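Local coordinates for sensor kinase CusS (Escherichia coli, PDB 5KU5), which senses copper and silver ions in the periplasm as a membrane histidine kinase and activates the response regulator CusR by phosphorylating it, at residues N48-S52 against S64-I70; I114-V118 against Y128-I132. All blocks are in the same frame, centred on the assembly; numbering follows the deposited sequence.

Contact 1. Residues N48-S52 against S64-I70; sequences NVLIS and SPGAPDI
L50 runs from strand 49-54 into the loop that follows strand 60-63, and its branches are shared among S64, A67 and I70. Its CB already lies against I70 CG2. CG anti to the carbonyl carbon (chi1 -65°) directs the isobutyl group at the loop, where CD1 reaches A67 CB at 3.7 Å and also rests on I70 CG2, while CD2 packs on S64 CB, likewise at 3.7 Å. The next residue binds S64 through its backbone. I51 N donates to S64 OG over 3.0 Å in a nearly straight bond (167°), and S64 N returns a bond to I51 O. The same carbonyl oxygen takes a second hydrogen from a water, 2.9 Å from I51 O, which in turn accepts from I70 N and so ties the I70 end of segment 64-70 to the strand. At S52 the hydroxyl donates to D69 OD1, the OG-OD1 distance being 2.7 Å; it meets the syn side of the carboxylate, 32° out of its plane. D69 OD1 also accepts from R71 N and OD2 is hydrogen-bonded to T60 OG1, which should hold the carboxylate against turning. L50 further touches M96, a ligand of the bound silver ion. Buried backbone and hydroxyl groups are thus paired around an apolar centre, which probably fixes this part of the loop on strand 49-54 beside a metal site.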
loop_
_atom_site.group_PDB
_atom_site.type_symbol
_atom_site.label_atom_id
_atom_site.label_comp_id
_atom_site.label_asym_id
_atom_site.label_seq_id
_atom_site.Cartn_x
_atom_site.Cartn_y
_atom_site.Cartn_z
ATOM N N ASN A 48 5.360 4.074 5.218
ATOM C CA ASN A 48 4.349 4.623 6.135
ATOM C C ASN A 48 3.815 3.634 7.190
ATOM O O ASN A 48 2.751 3.863 7.773
ATOM C CB ASN A 48 3.188 5.185 5.302
ATOM C CG ASN A 48 2.432 4.106 4.531
ATOM O OD1 ASN A 48 2.957 3.022 4.262
ATOM N ND2 ASN A 48 1.195 4.407 4.166
ATOM N N VAL A 49 4.552 2.551 7.437
ATOM C CA VAL A 49 4.134 1.507 8.372
ATOM C C VAL A 49 5.297 1.138 9.294
ATOM O O VAL A 49 6.431 0.978 8.840
ATOM C CB VAL A 49 3.631 0.245 7.626
ATOM C CG1 VAL A 49 3.365 -0.912 8.589
ATOM C CG2 VAL A 49 2.374 0.566 6.833
ATOM N N LEU A 50 5.001 1.024 10.587
ATOM C CA LEU A 50 5.936 0.483 11.571
ATOM C C LEU A 50 5.328 -0.783 12.142
ATOM O O LEU A 50 4.107 -0.866 12.314
ATOM C CB LEU A 50 6.173 1.478 12.704
ATOM C CG LEU A 50 6.864 2.789 12.334
ATOM C CD1 LEU A 50 6.820 3.738 13.519
ATOM C CD2 LEU A 50 8.297 2.552 11.876
ATOM N N ILE A 51 6.174 -1.776 12.415
ATOM C CA ILE A 51 5.720 -3.000 13.064
ATOM C C ILE A 51 6.631 -3.365 14.232
ATOM O O ILE A 51 7.789 -2.940 14.292
ATOM C CB ILE A 51 5.571 -4.186 12.067
ATOM C CG1 ILE A 51 6.927 -4.794 11.674
ATOM C CG2 ILE A 51 4.793 -3.764 10.825
ATOM C CD1 ILE A 51 7.284 -6.058 12.430
ATOM N N SER A 52 6.083 -4.148 15.157
ATOM C CA SER A 52 6.846 -4.727 16.253
ATOM C C SER A 52 6.351 -6.143 16.514
ATOM O O SER A 52 5.143 -6.376 16.591
ATOM C CB SER A 52 6.698 -3.889 17.517
ATOM O OG SER A 52 7.487 -4.430 18.568
ATOM N N SER A 64 10.690 -2.261 13.481
ATOM C CA SER A 64 11.149 -1.520 12.299
ATOM C C SER A 64 12.290 -0.551 12.642
ATOM O O SER A 64 12.296 0.027 13.728
ATOM C CB SER A 64 9.992 -0.747 11.660
ATOM O OG SER A 64 8.956 -1.624 11.254
ATOM N N PRO A 65 13.250 -0.368 11.712
ATOM C CA PRO A 65 14.464 0.397 12.002
ATOM C C PRO A 65 14.305 1.926 11.981
ATOM O O PRO A 65 15.097 2.622 12.617
ATOM C CB PRO A 65 15.408 -0.042 10.883
ATOM C CG PRO A 65 14.498 -0.251 9.723
ATOM C CD PRO A 65 13.224 -0.813 10.303
ATOM N N GLY A 66 13.307 2.440 11.264
ATOM C CA GLY A 66 13.126 3.888 11.119
ATOM C C GLY A 66 12.695 4.654 12.363
ATOM O O GLY A 66 12.776 5.883 12.380
ATOM N N ALA A 67 12.229 3.945 13.394
ATOM C CA ALA A 67 11.725 4.575 14.615
ATOM C C ALA A 67 12.009 3.723 15.851
ATOM O O ALA A 67 12.459 2.581 15.730
ATOM C CB ALA A 67 10.226 4.808 14.484
ATOM N N PRO A 68 11.749 4.278 17.048
ATOM C CA PRO A 68 11.686 3.446 18.248
ATOM C C PRO A 68 10.573 2.397 18.173
ATOM O O PRO A 68 9.625 2.548 17.393
ATOM C CB PRO A 68 11.393 4.454 19.364
ATOM C CG PRO A 68 11.950 5.740 18.870
ATOM C CD PRO A 68 11.766 5.717 17.379
ATOM N N ASP A 69 10.715 1.345 18.976
ATOM C CA ASP A 69 9.725 0.270 19.080
ATOM C C ASP A 69 8.359 0.856 19.445
ATOM O O ASP A 69 8.231 1.531 20.471
ATOM C CB ASP A 69 10.190 -0.739 20.145
ATOM C CG ASP A 69 9.256 -1.937 20.305
ATOM O OD1 ASP A 69 8.276 -2.089 19.545
ATOM O OD2 ASP A 69 9.517 -2.742 21.220
ATOM N N ILE A 70 7.355 0.612 18.596
ATOM C CA ILE A 70 5.990 1.113 18.847
ATOM C C ILE A 70 5.355 0.556 20.124
ATOM O O ILE A 70 4.518 1.230 20.727
ATOM C CB ILE A 70 5.016 0.921 17.647
ATOM C CG1 ILE A 70 4.782 -0.562 17.312
ATOM C CG2 ILE A 70 5.496 1.724 16.439
ATOM C CD1 ILE A 70 3.879 -0.785 16.116
HETATM O O HOH W 1 7.947 -0.636 16.027
#

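Contact 2. Residues I114-V118 against Y128-I132; sequences INLPV and YTLYI
I114 and I132 form a hydrogen-bonded antiparallel pair, I132 N giving I114 O an almost straight bond of 3.0 Å, while I114 CG1 faces I132 CB. N115 is a non-hydrogen-bonded partner of Y131, and its side chain turns to the other face of the sheet. There its CB sits over one face of the Y131 ring, 4.0 Å from the centroid and offset toward the rim, a CH-pi contact. Placing CG between the backbone N and the carbonyl carbon (chi1 60°) sets the amide alongside the ring, pointing the same way with the planes 33° apart. Replacing Y131 with an alanine is likely to leave N115 CB without the ring face it rests on and to open a gap beside the amide. L116 exchanges two backbone bonds with L130, and its CD2 reaches diagonally to I132 CD1 at 4.1 Å. P117, which has no N-H to give, suitably occupies a non-hydrogen-bonded site opposite T129; its CA makes a CA-H...O contact with Y128 O. V118 closes the series: its N donates to Y128 O at 2.9 Å from 47° above the carbonyl plane, and CG1 packs on Y128 CB at 4.0 Å. These strands are the arms of a beta hairpin. Its face bearing L116, V118, L130 and I132 lies against helix 2-25, through S18, L25, L21 and L14 respectively, whereas strand 49-54 flanks strand 125-135 at its other edge.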
loop_
_atom_site.group_PDB
_atom_site.type_symbol
_atom_site.label_atom_id
_atom_site.label_comp_id
_atom_site.label_asym_id
_atom_site.label_seq_id
_atom_site.Cartn_x
_atom_site.Cartn_y
_atom_site.Cartn_z
ATOM N N ILE A 114 -3.064 -1.828 15.395
ATOM C CA ILE A 114 -3.757 -3.063 15.744
ATOM C C ILE A 114 -2.703 -4.095 16.121
ATOM O O ILE A 114 -1.511 -3.905 15.849
ATOM C CB ILE A 114 -4.633 -3.612 14.593
ATOM C CG1 ILE A 114 -3.817 -3.848 13.313
ATOM C CG2 ILE A 114 -5.789 -2.660 14.314
ATOM C CD1 ILE A 114 -4.486 -4.800 12.347
ATOM N N ASN A 115 -3.142 -5.181 16.745
ATOM C CA ASN A 115 -2.268 -6.317 17.027
ATOM C C ASN A 115 -3.011 -7.639 16.893
ATOM O O ASN A 115 -4.231 -7.682 17.037
ATOM C CB ASN A 115 -1.652 -6.192 18.424
ATOM C CG ASN A 115 -2.699 -6.143 19.522
ATOM O OD1 ASN A 115 -3.091 -7.176 20.060
ATOM N ND2 ASN A 115 -3.177 -4.945 19.839
ATOM N N LEU A 116 -2.263 -8.707 16.617
ATOM C CA LEU A 116 -2.828 -10.051 16.493
ATOM C C LEU A 116 -1.797 -11.132 16.830
ATOM O O LEU A 116 -0.592 -10.904 16.665
ATOM C CB LEU A 116 -3.379 -10.288 15.081
ATOM C CG LEU A 116 -2.400 -10.366 13.897
ATOM C CD1 LEU A 116 -3.005 -11.165 12.749
ATOM C CD2 LEU A 116 -1.973 -8.983 13.424
ATOM N N PRO A 117 -2.263 -12.315 17.291
ATOM C CA PRO A 117 -1.340 -13.441 17.444
ATOM C C PRO A 117 -0.874 -13.941 16.079
ATOM O O PRO A 117 -1.654 -13.930 15.124
ATOM C CB PRO A 117 -2.185 -14.513 18.158
ATOM C CG PRO A 117 -3.404 -13.809 18.654
ATOM C CD PRO A 117 -3.634 -12.689 17.692
ATOM N N VAL A 118 0.380 -14.381 16.002
ATOM C CA VAL A 118 1.020 -14.719 14.728
ATOM C C VAL A 118 2.101 -15.788 14.940
ATOM O O VAL A 118 2.587 -15.981 16.056
ATOM C CB VAL A 118 1.528 -13.407 14.039
ATOM C CG1 VAL A 118 2.971 -13.472 13.546
ATOM C CG2 VAL A 118 0.594 -12.991 12.906
ATOM N N TYR A 128 4.169 -15.652 18.539
ATOM C CA TYR A 128 4.347 -14.199 18.435
ATOM C C TYR A 128 3.054 -13.409 18.609
ATOM O O TYR A 128 1.959 -13.933 18.414
ATOM C CB TYR A 128 4.923 -13.814 17.072
ATOM C CG TYR A 128 6.241 -14.451 16.690
ATOM C CD1 TYR A 128 7.351 -14.388 17.537
ATOM C CD2 TYR A 128 6.399 -15.070 15.446
ATOM C CE1 TYR A 128 8.567 -14.955 17.169
ATOM C CE2 TYR A 128 7.609 -15.636 15.070
ATOM C CZ TYR A 128 8.690 -15.577 15.930
ATOM O OH TYR A 128 9.884 -16.141 15.543
ATOM N N THR A 129 3.209 -12.138 18.972
ATOM C CA THR A 129 2.159 -11.134 18.831
ATOM C C THR A 129 2.724 -10.050 17.925
ATOM O O THR A 129 3.719 -9.413 18.266
ATOM C CB THR A 129 1.743 -10.530 20.183
ATOM O OG1 THR A 129 1.290 -11.576 21.046
ATOM C CG2 THR A 129 0.606 -9.517 20.012
ATOM N N LEU A 130 2.095 -9.868 16.766
ATOM C CA LEU A 130 2.495 -8.858 15.789
ATOM C C LEU A 130 1.723 -7.566 16.038
ATOM O O LEU A 130 0.498 -7.590 16.114
ATOM C CB LEU A 130 2.211 -9.358 14.370
ATOM C CG LEU A 130 2.488 -8.407 13.202
ATOM C CD1 LEU A 130 3.951 -7.984 13.154
ATOM C CD2 LEU A 130 2.073 -9.067 11.901
ATOM N N TYR A 131 2.449 -6.454 16.164
ATOM C CA TYR A 131 1.868 -5.114 16.274
ATOM C C TYR A 131 2.142 -4.369 14.971
ATOM O O TYR A 131 3.275 -4.375 14.491
ATOM C CB TYR A 131 2.495 -4.352 17.442
ATOM C CG TYR A 131 2.184 -4.939 18.799
ATOM C CD1 TYR A 131 2.867 -6.060 19.267
ATOM C CD2 TYR A 131 1.211 -4.370 19.625
ATOM C CE1 TYR A 131 2.590 -6.601 20.514
ATOM C CE2 TYR A 131 0.924 -4.907 20.872
ATOM C CZ TYR A 131 1.615 -6.022 21.311
ATOM O OH TYR A 131 1.342 -6.562 22.549
ATOM N N ILE A 132 1.108 -3.740 14.410
ATOM C CA ILE A 132 1.188 -3.037 13.123
ATOM C C ILE A 132 0.678 -1.613 13.320
ATOM O O ILE A 132 -0.426 -1.436 13.820
ATOM C CB ILE A 132 0.306 -3.709 12.041
ATOM C CG1 ILE A 132 0.586 -5.218 11.953
ATOM C CG2 ILE A 132 0.531 -3.047 10.681
ATOM C CD1 ILE A 132 -0.443 -5.993 11.154
#

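How the contacts relate
Along the chain both segments of contact 1 come before those of contact 2, and the two centres lie about 13 Å apart. They meet inside one antiparallel sheet: strand 125-135, the second arm of the hairpin, pairs with strand 111-122 along one edge and strand 49-54 along the other. A probable hydrogen bond joins S52 O to Y131 N at 2.7 Å, and I51 CD1 packs on L130 CD1. Both contacts belong to the periplasmic sensor domain, of PDC fold. Contact 1 is buried beside a metal site, the L50 side chain about 6 Å from a bound silver ion; contact 2 is partly exposed and farther off, about 12 Å at I132.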